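PDB 3WYZ: ribonuclease P protein component 3 from Thermococcus kodakarensis KOD1, which serves as a protein subunit of ribonuclease P, probably assisting its catalytic RNA in removing the 5' leader from precursor tRNAs. Local coordinates for residues 139-144 against 189-194. Numbering follows the deposited sequence.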
# COMPACT_ATOMS: atom_id res chain seq x y z
N PHE A 139 4.63 1.71 -1.63
CA PHE A 139 5.14 2.34 -2.84
C PHE A 139 4.43 1.77 -4.05
O PHE A 139 4.83 0.73 -4.58
CB PHE A 139 6.65 2.12 -2.97
CG PHE A 139 7.46 2.88 -1.97
CD1 PHE A 139 7.74 2.32 -0.74
CD2 PHE A 139 7.93 4.14 -2.25
CE1 PHE A 139 8.48 3.01 0.20
CE2 PHE A 139 8.68 4.84 -1.32
CZ PHE A 139 8.95 4.28 -0.10
N SER A 140 3.37 2.46 -4.50
CA SER A 140 2.55 2.00 -5.61
C SER A 140 3.21 2.34 -6.94
O SER A 140 3.69 3.45 -7.12
CB SER A 140 1.15 2.62 -5.55
OG SER A 140 1.19 4.01 -5.84
N LEU A 141 3.21 1.39 -7.86
CA LEU A 141 3.69 1.62 -9.22
C LEU A 141 2.62 2.28 -10.11
O LEU A 141 2.94 2.86 -11.14
CB LEU A 141 4.15 0.30 -9.83
CG LEU A 141 4.60 0.25 -11.29
CD1 LEU A 141 5.72 1.24 -11.60
CD2 LEU A 141 5.02 -1.16 -11.64
N SER A 142 1.35 2.19 -9.69
CA SER A 142 0.20 2.62 -10.51
C SER A 142 0.30 4.04 -11.09
O SER A 142 0.06 4.22 -12.28
CB SER A 142 -1.10 2.50 -9.71
OG SER A 142 -2.21 2.47 -10.58
N PRO A 143 0.65 5.05 -10.27
CA PRO A 143 0.73 6.42 -10.79
C PRO A 143 1.74 6.62 -11.93
O PRO A 143 1.52 7.45 -12.80
CB PRO A 143 1.15 7.24 -9.56
CG PRO A 143 0.80 6.41 -8.38
CD PRO A 143 0.99 4.99 -8.83
N LEU A 144 2.82 5.84 -11.93
CA LEU A 144 3.87 5.97 -12.95
C LEU A 144 3.44 5.50 -14.34
O LEU A 144 3.95 6.01 -15.33
CB LEU A 144 5.13 5.21 -12.52
CG LEU A 144 5.92 5.82 -11.37
CD1 LEU A 144 6.99 4.84 -10.92
CD2 LEU A 144 6.55 7.14 -11.79
N ARG A 189 10.38 -9.05 -10.43
CA ARG A 189 11.60 -8.45 -10.95
C ARG A 189 11.39 -7.00 -11.39
O ARG A 189 12.25 -6.15 -11.17
CB ARG A 189 12.14 -9.30 -12.11
CG ARG A 189 13.55 -8.94 -12.55
CD ARG A 189 14.09 -9.95 -13.55
NE ARG A 189 14.64 -11.15 -12.91
CZ ARG A 189 14.00 -12.30 -12.74
NH1 ARG A 189 12.74 -12.48 -13.15
NH2 ARG A 189 14.62 -13.32 -12.14
N ASP A 190 10.24 -6.71 -12.00
CA ASP A 190 9.90 -5.35 -12.40
C ASP A 190 9.58 -4.46 -11.20
O ASP A 190 9.94 -3.28 -11.19
CB ASP A 190 8.72 -5.33 -13.38
CG ASP A 190 9.11 -5.81 -14.78
OD1 ASP A 190 10.16 -6.48 -14.91
OD2 ASP A 190 8.36 -5.51 -15.75
N LEU A 191 8.89 -5.01 -10.20
CA LEU A 191 8.58 -4.25 -9.00
C LEU A 191 9.86 -3.89 -8.23
O LEU A 191 9.94 -2.82 -7.64
CB LEU A 191 7.61 -5.01 -8.09
CG LEU A 191 6.18 -5.22 -8.62
CD1 LEU A 191 5.35 -5.88 -7.54
CD2 LEU A 191 5.54 -3.92 -9.06
N MET A 192 10.84 -4.79 -8.25
CA MET A 192 12.14 -4.53 -7.63
C MET A 192 12.95 -3.48 -8.40
O MET A 192 13.75 -2.76 -7.81
CB MET A 192 12.93 -5.83 -7.49
CG MET A 192 12.35 -6.77 -6.44
SD MET A 192 13.36 -8.23 -6.11
CE MET A 192 13.38 -9.03 -7.72
N SER A 193 12.74 -3.40 -9.72
CA SER A 193 13.36 -2.36 -10.53
C SER A 193 12.87 -0.97 -10.14
O SER A 193 13.64 -0.02 -10.18
CB SER A 193 13.11 -2.61 -12.02
OG SER A 193 13.65 -3.86 -12.41
N LEU A 194 11.59 -0.85 -9.79
CA LEU A 194 11.07 0.41 -9.26
C LEU A 194 11.83 0.78 -7.99
O LEU A 194 12.26 1.92 -7.82
CB LEU A 194 9.57 0.33 -8.96
CG LEU A 194 8.91 1.55 -8.32
CD1 LEU A 194 9.07 2.79 -9.19
CD2 LEU A 194 7.44 1.28 -8.05
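Leu194 reaches from helix 188-198 to the turn that follows strand 136-140, and its two methyl branches divide the work. CD2 lies against the base of Leu141, 3.9 Å from CB and equally far from CA, while CD1 turns to Leu144 and meets its CD1 at 3.4 Å, tighter than usual for two carbons. CG anti to the backbone N (chi1 177°) carries the fork of Leu194 across these two leucines, which touch each other through their CD1 methyls. Leu141 has the same first torsion (chi1 175°), and both its methyls meet the helix: CD1 also touches Leu194 CD2, and CD2 meets CD2 of Leu191, one helical turn before Leu194, at 3.8 Å. The paired side chains pass one another at a slant; the contacts are methyl to methyl, apart from CD2 of Leu194 on the CB and CA of Leu141, and the attraction is purely apolar.

Polar bonds act within each segment. Leu144 N donates to Leu141 O at 3.1 Å, closing the turn that brings both leucines to face the helix. On the helix, Arg189 O is gripped from opposite faces of its carbonyl plane by Ser193 N and by Ser193 OG, the latter at 3.0 Å.

Neighbouring parts of the fold extend this apolar cluster: Ile175 of strand 173-176 touches both Leu191 and Leu194, and Ile155 and Leu156 of helix 149-168 pack on Leu144. The contact thus seats helix 188-198, which follows strand 173-176, on the turn just past the C-terminal end of the neighbouring parallel strand 136-140, as in a TIM-barrel-like alpha/beta fold.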